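Local coordinates for ethylbenzene dehydrogenase alpha-subunit (Aromatoleum aromaticum, PDB 2IVF), which is the molybdenum-carrying subunit of a molybdopterin oxidoreductase, holding an iron/sulfur cluster, a molybdenum atom and the ligands MGD and MD1, at residues Gly529-Met534 against Gln951-Phe956; Gln558-Lys563 against Gly938-Leu943; Ala781-Val786 against Arg796-Asp801; Asp819-Ala824 against His944-Tyr949. All coordinates share one frame; numbering follows the deposited sequence.

Interaction 1. Residues Gly529-Met534 against Gln951-Phe956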
# COMPACT_ATOMS: atom_id res chain seq x y z
N GLY A 529 26.99 -20.54 -19.79
CA GLY A 529 26.24 -21.53 -20.55
C GLY A 529 24.75 -21.25 -20.42
O GLY A 529 24.01 -21.31 -21.40
N ASN A 530 24.32 -20.96 -19.20
CA ASN A 530 22.91 -20.65 -18.94
C ASN A 530 22.40 -19.39 -19.67
O ASN A 530 21.30 -19.39 -20.24
CB ASN A 530 22.68 -20.56 -17.43
CG ASN A 530 21.30 -20.05 -17.09
OD1 ASN A 530 21.10 -18.84 -16.85
ND2 ASN A 530 20.33 -20.96 -17.08
N ILE A 531 23.21 -18.33 -19.70
CA ILE A 531 22.89 -17.12 -20.49
C ILE A 531 22.69 -17.40 -22.00
O ILE A 531 21.75 -16.91 -22.61
CB ILE A 531 23.98 -16.06 -20.34
CG1 ILE A 531 24.03 -15.52 -18.90
CG2 ILE A 531 23.74 -14.88 -21.27
CD1 ILE A 531 25.33 -14.84 -18.62
N GLU A 532 23.59 -18.16 -22.60
CA GLU A 532 23.46 -18.49 -24.01
C GLU A 532 22.14 -19.21 -24.26
O GLU A 532 21.37 -18.87 -25.16
CB GLU A 532 24.62 -19.35 -24.48
CG GLU A 532 25.99 -18.67 -24.38
CD GLU A 532 26.01 -17.30 -25.06
OE1 GLU A 532 25.33 -17.13 -26.09
OE2 GLU A 532 26.69 -16.39 -24.55
N PHE A 533 21.87 -20.23 -23.44
CA PHE A 533 20.58 -20.93 -23.48
C PHE A 533 19.44 -19.93 -23.41
O PHE A 533 18.48 -19.98 -24.18
CB PHE A 533 20.49 -21.91 -22.29
CG PHE A 533 19.14 -22.57 -22.11
CD1 PHE A 533 18.87 -23.79 -22.69
CD2 PHE A 533 18.17 -21.99 -21.30
CE1 PHE A 533 17.63 -24.43 -22.51
CE2 PHE A 533 16.93 -22.62 -21.12
CZ PHE A 533 16.67 -23.84 -21.73
N MET A 534 19.55 -19.00 -22.47
CA MET A 534 18.46 -18.08 -22.27
C MET A 534 18.23 -17.18 -23.47
O MET A 534 17.09 -16.89 -23.83
CB MET A 534 18.71 -17.22 -21.03
CG MET A 534 18.49 -17.98 -19.74
SD MET A 534 16.85 -18.73 -19.58
CE MET A 534 15.86 -17.20 -19.42
N GLN A 951 28.34 -8.42 -22.26
CA GLN A 951 27.25 -8.12 -21.33
C GLN A 951 26.15 -7.24 -21.92
O GLN A 951 25.20 -6.89 -21.24
CB GLN A 951 27.77 -7.48 -20.06
CG GLN A 951 28.54 -6.16 -20.22
CD GLN A 951 30.01 -6.40 -20.04
OE1 GLN A 951 30.59 -7.20 -20.76
NE2 GLN A 951 30.62 -5.72 -19.07
N PHE A 952 26.30 -6.86 -23.18
CA PHE A 952 25.26 -6.14 -23.91
C PHE A 952 24.43 -7.16 -24.68
O PHE A 952 24.86 -7.65 -25.73
CB PHE A 952 25.88 -5.10 -24.85
CG PHE A 952 26.62 -3.97 -24.13
CD1 PHE A 952 26.58 -3.80 -22.76
CD2 PHE A 952 27.35 -3.05 -24.88
CE1 PHE A 952 27.27 -2.77 -22.15
CE2 PHE A 952 28.06 -2.02 -24.28
CZ PHE A 952 28.02 -1.87 -22.92
N ARG A 953 23.26 -7.49 -24.16
CA ARG A 953 22.46 -8.60 -24.71
C ARG A 953 21.05 -8.60 -24.19
O ARG A 953 20.72 -7.92 -23.22
CB ARG A 953 23.09 -9.95 -24.39
CG ARG A 953 23.17 -10.27 -22.92
CD ARG A 953 24.31 -11.27 -22.59
NE ARG A 953 24.80 -11.13 -21.19
CZ ARG A 953 25.89 -11.75 -20.71
NH1 ARG A 953 26.60 -12.53 -21.50
NH2 ARG A 953 26.27 -11.58 -19.46
N TYR A 954 20.20 -9.37 -24.85
CA TYR A 954 18.83 -9.53 -24.42
C TYR A 954 18.49 -11.00 -24.26
O TYR A 954 18.75 -11.83 -25.16
CB TYR A 954 17.84 -8.87 -25.40
CG TYR A 954 16.40 -9.21 -25.05
CD1 TYR A 954 15.83 -8.74 -23.87
CD2 TYR A 954 15.64 -10.07 -25.84
CE1 TYR A 954 14.51 -9.08 -23.52
CE2 TYR A 954 14.32 -10.38 -25.50
CZ TYR A 954 13.77 -9.91 -24.34
OH TYR A 954 12.47 -10.23 -23.96
N TYR A 955 17.91 -11.32 -23.12
CA TYR A 955 17.13 -12.54 -22.96
C TYR A 955 16.05 -12.13 -21.96
O TYR A 955 16.06 -10.99 -21.49
CB TYR A 955 17.99 -13.69 -22.46
CG TYR A 955 18.73 -13.42 -21.16
CD1 TYR A 955 18.10 -13.62 -19.94
CD2 TYR A 955 20.07 -13.00 -21.14
CE1 TYR A 955 18.76 -13.39 -18.73
CE2 TYR A 955 20.73 -12.75 -19.90
CZ TYR A 955 20.08 -12.96 -18.71
OH TYR A 955 20.69 -12.74 -17.46
N PHE A 956 15.12 -13.03 -21.68
CA PHE A 956 13.87 -12.70 -21.02
C PHE A 956 14.13 -11.90 -19.73
O PHE A 956 14.96 -12.30 -18.90
CB PHE A 956 13.09 -13.98 -20.75
CG PHE A 956 11.77 -13.77 -20.02
CD1 PHE A 956 10.88 -12.78 -20.39
CD2 PHE A 956 11.41 -14.64 -18.99
CE1 PHE A 956 9.66 -12.62 -19.72
CE2 PHE A 956 10.19 -14.48 -18.32
CZ PHE A 956 9.33 -13.46 -18.69
O HOH W 1 26.51 -13.10 -24.32
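I531 and M534, one turn apart on helix 526-540, meet R953 and Y955 in a buried helix-against-loop contact in a molybdopterin oxidoreductase. The helix lies within the main oxidoreductase family region, whereas the loop joins strands 915-917 and 969-975, both in the six-stranded sheet of the dinucleotide-binding part.

R953 can be followed outward from the backbone. Its CB points to the helix, and a chi1 of 63° holds CG in the cleft flanked by the backbone N and C, after which the chain runs extended and crosses I531 at about a right angle. R953 CD comes first, 3.9 Å from I531 CG2, and R953 NE passes the same methyl. At the head group, R953 CZ has both I531 CG2 and I531 CD1 at van der Waals distance, and R953 NH2 lies 3.5 Å from I531 CD1. The isoleucine methyls thus cover one face of the guanidinium, while CA of Q951 lies on the opposite one, and the N-H groups at the rim are used in hydrogen bonds. R953 NH2 donates to the carbonyl oxygens of G233 and P806; R953 NH1 donates to the oxygen of water 1, in the guanidinium plane, at 2.9 Å. Water 1 O is also a long 3.3 Å from E532 OE2.

Beyond the arginine, Y955 meets both helix residues obliquely: Y955 CE2 is 3.9 Å from I531 CG2, and Y955 CG is 3.8 Å from M534 CB. V777 of helix 777-781 touches M534 and Y955 as well. At the last step, the backbone oxygen of M534, bonded to T538 OG1, rests 3.6 Å from Y955 CB.

Interaction 2. Residues Gln558-Lys563 against Gly938-Leu943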
# COMPACT_ATOMS: atom_id res chain seq x y z
N GLN A 558 7.52 8.55 -33.17
CA GLN A 558 7.32 10.00 -33.25
C GLN A 558 7.70 10.67 -31.95
O GLN A 558 7.94 11.86 -31.95
CB GLN A 558 5.86 10.35 -33.56
CG GLN A 558 5.32 9.78 -34.82
CD GLN A 558 3.79 9.72 -34.82
OE1 GLN A 558 3.16 9.02 -34.01
NE2 GLN A 558 3.19 10.44 -35.76
N LEU A 559 7.72 9.93 -30.84
CA LEU A 559 8.16 10.46 -29.56
C LEU A 559 9.65 10.19 -29.33
O LEU A 559 10.43 11.09 -29.02
CB LEU A 559 7.39 9.81 -28.42
CG LEU A 559 5.90 10.15 -28.24
CD1 LEU A 559 5.13 10.15 -29.54
CD2 LEU A 559 5.26 9.24 -27.26
N TRP A 560 10.02 8.92 -29.51
CA TRP A 560 11.36 8.46 -29.18
C TRP A 560 12.48 8.93 -30.11
O TRP A 560 13.65 8.81 -29.75
CB TRP A 560 11.34 6.94 -29.08
CG TRP A 560 10.42 6.44 -28.10
CD1 TRP A 560 9.82 7.15 -27.08
CD2 TRP A 560 10.01 5.08 -27.93
NE1 TRP A 560 9.07 6.31 -26.32
CE2 TRP A 560 9.17 5.04 -26.80
CE3 TRP A 560 10.27 3.89 -28.62
CZ2 TRP A 560 8.55 3.88 -26.40
CZ3 TRP A 560 9.67 2.74 -28.21
CH2 TRP A 560 8.81 2.73 -27.09
N ASN A 561 12.14 9.45 -31.28
CA ASN A 561 13.12 10.04 -32.18
C ASN A 561 13.18 11.56 -32.04
O ASN A 561 13.75 12.24 -32.88
CB ASN A 561 12.81 9.67 -33.65
CG ASN A 561 12.99 8.19 -33.92
OD1 ASN A 561 13.75 7.51 -33.22
ND2 ASN A 561 12.31 7.68 -34.93
N ASN A 562 12.52 12.10 -31.01
CA ASN A 562 12.57 13.52 -30.74
C ASN A 562 13.89 13.85 -30.06
O ASN A 562 14.08 13.52 -28.89
CB ASN A 562 11.40 13.96 -29.85
CG ASN A 562 11.28 15.48 -29.73
OD1 ASN A 562 12.21 16.22 -30.06
ND2 ASN A 562 10.12 15.95 -29.31
N LYS A 563 14.80 14.48 -30.78
CA LYS A 563 16.13 14.78 -30.25
C LYS A 563 16.08 15.75 -29.07
O LYS A 563 16.97 15.75 -28.24
CB LYS A 563 17.03 15.33 -31.35
CG LYS A 563 17.38 14.28 -32.37
CD LYS A 563 18.19 14.83 -33.54
CE LYS A 563 18.06 13.86 -34.71
NZ LYS A 563 19.12 14.01 -35.74
N GLY A 938 8.31 7.90 -22.22
CA GLY A 938 8.99 6.62 -22.13
C GLY A 938 10.21 6.53 -23.01
O GLY A 938 10.47 5.48 -23.60
N MET A 939 10.96 7.61 -23.12
CA MET A 939 12.12 7.64 -24.00
C MET A 939 13.06 6.50 -23.63
O MET A 939 13.56 6.48 -22.52
CB MET A 939 12.86 8.98 -23.84
CG MET A 939 12.08 10.21 -24.23
SD MET A 939 11.68 10.26 -26.01
CE MET A 939 13.27 10.61 -26.77
N PRO A 940 13.27 5.51 -24.52
CA PRO A 940 14.20 4.46 -24.18
C PRO A 940 15.63 4.92 -24.38
O PRO A 940 15.91 5.65 -25.32
CB PRO A 940 13.86 3.34 -25.17
CG PRO A 940 12.64 3.75 -25.86
CD PRO A 940 12.62 5.25 -25.81
N LYS A 941 16.52 4.44 -23.53
CA LYS A 941 17.93 4.83 -23.61
C LYS A 941 18.57 4.16 -24.82
O LYS A 941 18.67 2.95 -24.86
CB LYS A 941 18.70 4.50 -22.30
CG LYS A 941 20.16 4.98 -22.38
CD LYS A 941 20.74 5.29 -21.03
CE LYS A 941 22.24 5.55 -21.10
NZ LYS A 941 22.76 6.06 -19.79
N PRO A 942 18.94 4.95 -25.83
CA PRO A 942 19.41 4.35 -27.07
C PRO A 942 20.65 3.45 -26.94
O PRO A 942 20.81 2.54 -27.75
CB PRO A 942 19.75 5.56 -27.94
CG PRO A 942 18.95 6.61 -27.45
CD PRO A 942 18.90 6.41 -25.94
N LEU A 943 21.50 3.71 -25.92
CA LEU A 943 22.73 2.93 -25.74
C LEU A 943 22.36 1.48 -25.40
O LEU A 943 23.14 0.57 -25.63
CB LEU A 943 23.60 3.50 -24.63
CG LEU A 943 24.24 4.86 -24.91
CD1 LEU A 943 25.16 5.21 -23.73
CD2 LEU A 943 24.96 4.82 -26.22
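W560 swings its CG opposite its own carbonyl carbon (chi1 -58°), which carries the indole across to P940, while M939 folds back at chi2 (-65°) and again at chi3 until its sulfur reaches the same tryptophan. Here the end of helix 557-560, within the molybdopterin oxidoreductase family region, meets the long loop between strands 915-917 and 969-975 of the six-stranded sheet. P940 lies over one face of the indole: its CD sits 3.4 Å from the centroid of the W560 five-membered ring and 11° off the normal, a close CH-pi contact, and P940 CG is 3.6 Å from W560 CE3. M939 SD takes up an oblique Met-aromatic position, 3.8 Å from W560 CD1, and M939 CE lies 3.5 Å from W560 O at the turn that ends the helix. The indole N-H donates to I937 O; W560 NE1 also lies 3.2 Å from G938 O, but at too poor an angle for a bond.

Among the neighbours, A547, L550 and Y551 of helix 546-553 and P963 of a loop pack against W560, F574 of helix 574-583 touches P940, and L943 packs against W820, Y821 and A824 of helix 819-824.

Interaction 3. Residues Ala781-Val786 against Arg796-Asp801. With ACT (acetate ion), chain J.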
# COMPACT_ATOMS: atom_id res chain seq x y z
N ALA A 781 23.12 -16.41 -11.50
CA ALA A 781 23.34 -14.98 -11.36
C ALA A 781 23.58 -14.64 -9.88
O ALA A 781 24.45 -13.84 -9.53
CB ALA A 781 22.15 -14.16 -11.90
N HIS A 782 22.71 -15.21 -9.03
CA HIS A 782 22.69 -14.91 -7.62
C HIS A 782 24.06 -15.22 -7.00
O HIS A 782 24.47 -14.59 -5.99
CB HIS A 782 21.54 -15.67 -6.97
CG HIS A 782 21.52 -15.57 -5.48
ND1 HIS A 782 21.20 -14.41 -4.81
CD2 HIS A 782 21.84 -16.48 -4.54
CE1 HIS A 782 21.30 -14.63 -3.51
NE2 HIS A 782 21.72 -15.87 -3.32
N ALA A 783 24.73 -16.21 -7.58
CA ALA A 783 26.08 -16.60 -7.30
C ALA A 783 26.32 -16.90 -5.81
O ALA A 783 27.28 -16.42 -5.19
CB ALA A 783 27.06 -15.55 -7.87
N ASN A 784 25.38 -17.66 -5.26
CA ASN A 784 25.44 -18.21 -3.90
C ASN A 784 24.38 -19.32 -3.81
O ASN A 784 23.42 -19.32 -4.61
CB ASN A 784 25.16 -17.15 -2.85
CG ASN A 784 25.70 -17.52 -1.49
OD1 ASN A 784 26.34 -18.56 -1.32
ND2 ASN A 784 25.46 -16.68 -0.53
N GLU A 785 24.55 -20.26 -2.89
CA GLU A 785 23.54 -21.26 -2.70
C GLU A 785 22.63 -20.75 -1.61
O GLU A 785 22.99 -19.81 -0.86
CB GLU A 785 24.08 -22.67 -2.40
CG GLU A 785 25.15 -22.81 -1.40
CD GLU A 785 26.53 -22.30 -1.85
OE1 GLU A 785 27.10 -22.71 -2.90
OE2 GLU A 785 27.04 -21.48 -1.09
N VAL A 786 21.42 -21.30 -1.59
CA VAL A 786 20.47 -20.96 -0.53
C VAL A 786 20.70 -21.89 0.65
O VAL A 786 20.82 -23.09 0.46
CB VAL A 786 19.01 -21.08 -1.03
CG1 VAL A 786 18.06 -20.89 0.14
CG2 VAL A 786 18.70 -20.09 -2.24
N ARG A 796 28.58 -14.51 -3.36
CA ARG A 796 29.57 -15.23 -2.57
C ARG A 796 30.57 -16.00 -3.44
O ARG A 796 31.71 -16.09 -3.09
CB ARG A 796 28.89 -16.21 -1.64
CG ARG A 796 29.78 -16.65 -0.49
CD ARG A 796 29.18 -17.78 0.33
NE ARG A 796 28.97 -18.97 -0.48
CZ ARG A 796 29.90 -19.85 -0.82
NH1 ARG A 796 31.17 -19.73 -0.43
NH2 ARG A 796 29.53 -20.90 -1.54
N TRP A 797 30.12 -16.61 -4.53
CA TRP A 797 31.03 -17.39 -5.39
C TRP A 797 32.12 -16.51 -6.00
O TRP A 797 33.29 -16.94 -6.20
CB TRP A 797 30.25 -18.10 -6.49
CG TRP A 797 29.25 -19.07 -6.01
CD1 TRP A 797 29.23 -19.71 -4.81
CD2 TRP A 797 28.14 -19.59 -6.75
NE1 TRP A 797 28.15 -20.54 -4.72
CE2 TRP A 797 27.45 -20.50 -5.89
CE3 TRP A 797 27.66 -19.39 -8.05
CZ2 TRP A 797 26.33 -21.20 -6.30
CZ3 TRP A 797 26.52 -20.08 -8.45
CH2 TRP A 797 25.85 -20.95 -7.56
N HIS A 798 31.75 -15.30 -6.36
CA HIS A 798 32.72 -14.36 -6.87
C HIS A 798 33.77 -14.03 -5.82
O HIS A 798 34.97 -14.04 -6.12
CB HIS A 798 32.07 -13.10 -7.44
CG HIS A 798 31.04 -13.40 -8.49
ND1 HIS A 798 31.35 -14.06 -9.65
CD2 HIS A 798 29.71 -13.16 -8.53
CE1 HIS A 798 30.25 -14.20 -10.38
NE2 HIS A 798 29.24 -13.67 -9.72
N PHE A 799 33.34 -13.77 -4.61
CA PHE A 799 34.28 -13.39 -3.56
C PHE A 799 35.04 -14.55 -2.92
O PHE A 799 36.29 -14.56 -2.92
CB PHE A 799 33.58 -12.54 -2.49
CG PHE A 799 34.47 -12.18 -1.37
CD1 PHE A 799 35.53 -11.32 -1.57
CD2 PHE A 799 34.27 -12.74 -0.10
CE1 PHE A 799 36.40 -11.00 -0.53
CE2 PHE A 799 35.12 -12.43 0.95
CZ PHE A 799 36.20 -11.57 0.74
N ASP A 800 34.32 -15.53 -2.37
CA ASP A 800 34.96 -16.71 -1.72
C ASP A 800 35.69 -17.59 -2.70
O ASP A 800 36.76 -18.08 -2.42
CB ASP A 800 33.93 -17.60 -0.99
CG ASP A 800 33.51 -17.02 0.37
OD1 ASP A 800 34.18 -16.08 0.86
OD2 ASP A 800 32.53 -17.52 0.96
N ASP A 801 35.05 -17.86 -3.83
CA ASP A 801 35.52 -18.85 -4.78
C ASP A 801 36.31 -18.26 -5.93
O ASP A 801 36.89 -18.97 -6.74
CB ASP A 801 34.32 -19.65 -5.33
CG ASP A 801 33.72 -20.58 -4.29
OD1 ASP A 801 34.40 -20.81 -3.27
OD2 ASP A 801 32.59 -21.07 -4.52
C ACT J . 21.19 -24.57 -3.43
O ACT J . 20.94 -23.33 -3.39
OXT ACT J . 20.38 -25.35 -2.84
CH3 ACT J . 22.39 -25.11 -4.16
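The backbone of A783 and N784 covers one face of the W797 indole, with A783 C 3.4 Å above the W797 ring plane and N784 N above the ring centre, while E785 OE1 comes in at the edge. The R796 guanidinium, in contrast, is met around its rim, by N784 OD1, by E785 and by D800. A salt-bridge network of E785, R796 and D800 joins the first residue of helix 796-800 to the loop that follows helix 777-781.

R796 NH2 reaches the syn lone pair of E785 OE2 at 2.6 Å, and R796 NH1 takes the anti lone pair of D800 OD2 at 2.9 Å. R796 NE donates to N784 OD1 (2.8 Å), arriving above the amide plane, and more weakly to E785 OE2. The other carboxylate oxygen, E785 OE1, accepts the indole N-H from W797 NE1 at 3.0 Å, so a single glutamate links two successive helix residues. A chi1 of 47° tucks E785 CG over its own backbone, and a further bend at chi2 completes the reach.

A783, at positive phi (56°), turns its carbonyl to the helix: W797 N donates to A783 O in a practically straight bond (179°). Beside these groups, V786 N donates to atom O of an acetate ion, probably from the crystallisation liquor, at 2.8 Å.

Interaction 4. Residues Asp819-Ala824 against His944-Tyr949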
# COMPACT_ATOMS: atom_id res chain seq x y z
N ASP A 819 32.37 1.20 -28.59
CA ASP A 819 32.36 2.48 -29.34
C ASP A 819 31.23 3.42 -28.98
O ASP A 819 31.46 4.62 -28.82
CB ASP A 819 32.34 2.21 -30.85
CG ASP A 819 33.65 1.59 -31.34
OD1 ASP A 819 34.69 1.74 -30.65
OD2 ASP A 819 33.64 0.99 -32.44
N TRP A 820 30.02 2.89 -28.84
CA TRP A 820 28.88 3.73 -28.50
C TRP A 820 29.07 4.40 -27.15
O TRP A 820 28.73 5.58 -26.97
CB TRP A 820 27.60 2.91 -28.46
CG TRP A 820 27.07 2.48 -29.80
CD1 TRP A 820 27.74 2.31 -30.94
CD2 TRP A 820 25.74 2.01 -30.03
NE1 TRP A 820 26.89 1.84 -31.92
CE2 TRP A 820 25.66 1.64 -31.37
CE3 TRP A 820 24.61 1.90 -29.22
CZ2 TRP A 820 24.47 1.17 -31.94
CZ3 TRP A 820 23.44 1.44 -29.78
CH2 TRP A 820 23.38 1.07 -31.12
N TYR A 821 29.54 3.64 -26.17
CA TYR A 821 29.81 4.19 -24.84
C TYR A 821 30.96 5.18 -24.77
O TYR A 821 30.86 6.24 -24.14
CB TYR A 821 30.01 3.05 -23.82
CG TYR A 821 28.68 2.42 -23.45
CD1 TYR A 821 27.98 1.64 -24.37
CD2 TYR A 821 28.12 2.63 -22.19
CE1 TYR A 821 26.78 1.09 -24.05
CE2 TYR A 821 26.94 2.08 -21.88
CZ TYR A 821 26.27 1.33 -22.79
OH TYR A 821 25.08 0.81 -22.43
N LEU A 822 32.04 4.85 -25.45
CA LEU A 822 33.15 5.75 -25.61
C LEU A 822 32.65 7.10 -26.19
O LEU A 822 32.91 8.16 -25.61
CB LEU A 822 34.18 5.09 -26.54
CG LEU A 822 35.08 3.98 -25.98
CD1 LEU A 822 36.04 3.42 -27.08
CD2 LEU A 822 35.88 4.55 -24.82
N GLU A 823 31.93 7.06 -27.31
CA GLU A 823 31.47 8.28 -27.98
C GLU A 823 30.43 9.07 -27.16
O GLU A 823 30.43 10.29 -27.20
CB GLU A 823 30.92 7.97 -29.38
CG GLU A 823 32.04 7.69 -30.39
CD GLU A 823 31.58 7.39 -31.82
OE1 GLU A 823 30.34 7.44 -32.11
OE2 GLU A 823 32.49 7.11 -32.65
N ALA A 824 29.55 8.36 -26.46
CA ALA A 824 28.47 8.93 -25.61
C ALA A 824 28.98 9.52 -24.32
O ALA A 824 28.21 10.16 -23.60
CB ALA A 824 27.44 7.86 -25.24
N HIS A 944 21.14 1.27 -24.93
CA HIS A 944 20.68 -0.08 -24.67
C HIS A 944 20.22 -0.89 -25.87
O HIS A 944 19.77 -2.01 -25.70
CB HIS A 944 19.66 -0.08 -23.55
CG HIS A 944 20.19 0.49 -22.28
ND1 HIS A 944 19.44 0.54 -21.12
CD2 HIS A 944 21.42 0.97 -21.96
CE1 HIS A 944 20.15 1.13 -20.17
NE2 HIS A 944 21.37 1.36 -20.64
N LEU A 945 20.43 -0.35 -27.08
CA LEU A 945 20.32 -1.09 -28.32
C LEU A 945 21.66 -1.72 -28.65
O LEU A 945 21.76 -2.50 -29.57
CB LEU A 945 19.88 -0.15 -29.43
CG LEU A 945 18.42 0.34 -29.32
CD1 LEU A 945 18.21 1.63 -30.10
CD2 LEU A 945 17.45 -0.77 -29.76
N ALA A 946 22.70 -1.42 -27.87
CA ALA A 946 24.04 -1.86 -28.23
C ALA A 946 24.17 -3.37 -28.18
O ALA A 946 23.62 -4.00 -27.32
CB ALA A 946 25.09 -1.22 -27.32
N GLY A 947 24.95 -3.92 -29.10
CA GLY A 947 25.37 -5.30 -29.03
C GLY A 947 26.88 -5.36 -29.23
O GLY A 947 27.58 -4.37 -29.01
N GLY A 948 27.37 -6.51 -29.65
CA GLY A 948 28.80 -6.69 -29.93
C GLY A 948 29.64 -6.53 -28.68
O GLY A 948 30.75 -6.01 -28.74
N TYR A 949 29.09 -6.94 -27.53
CA TYR A 949 29.81 -6.89 -26.28
C TYR A 949 29.18 -7.92 -25.35
O TYR A 949 27.96 -7.98 -25.22
CB TYR A 949 29.66 -5.52 -25.64
CG TYR A 949 30.83 -4.99 -24.87
CD1 TYR A 949 32.01 -4.73 -25.51
CD2 TYR A 949 30.72 -4.69 -23.51
CE1 TYR A 949 33.07 -4.21 -24.85
CE2 TYR A 949 31.78 -4.15 -22.82
CZ TYR A 949 32.96 -3.93 -23.51
OH TYR A 949 34.03 -3.40 -22.91
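W820 is the first residue of helix 819-824 to touch the loop, and its six-membered ring pushes against the backbone and side chains of L945 and A946. A chi1 of -73°, with CG trans to the residue's own C, sends the indole out from the helix toward the loop. The outer ring atoms do the touching: W820 CZ3 lies 3.5 Å from A946 N, and W820 CE3 lies 3.7 Å from A946 CB. L945 CB sits in the plane of the indole, at its edge, 3.9 Å from W820 CZ3. A946 CA hangs off-centre above the six-membered ring of W820, 4.2 Å from its centroid and 30° from the normal, so the CH-pi contact is a glancing one. The polar end of the indole faces another partner, as W820 NE1 donates to E580 on helix 574-583.

Y821 follows with a similar first torsion and reaches the same A946 methyl, which stands at the edge of the phenol ring, with A946 CB 4.3 Å from Y821 CE1. The loop receiving both rings belongs to the long connection between strands 915-917 and 969-975 of the dinucleotide-binding sheet, and here it leaves a short 3-10 turn. The phenol is also stacked on F952 of 951-956. At the 3-10 turn H944 crosses Y821 at about a right angle, with Y821 OH near the imidazole plane and 3.7 Å from H944 CD2. No hydrogen bond joins the two: H944 NE2 pairs with D455, while Y821 OH bonds a glycerol, probably from the crystallisation liquor.

How the interactions relate
From the N terminus, 529-534 opens interaction 1 and 558-563 opens interaction 2. Interaction 3 opens at 781-786 and closes at 796-801, a short local loop nested inside both. Helix 819-824 then opens interaction 4. The chain reaches 938-943, closing interaction 2 while interaction 4 is still open, so these two cross; 944-949 closes interaction 4, and 951-956 finally closes interaction 1 around all the rest. Three contacts thus share one loop between strands 915-917 and 969-975, tying it to helices 526-540, 557-560 and 819-824. Interaction 4 touches interactions 1 and 2; interaction 3 touches none of them and joins the loop after helix 777-781 to helix 796-800.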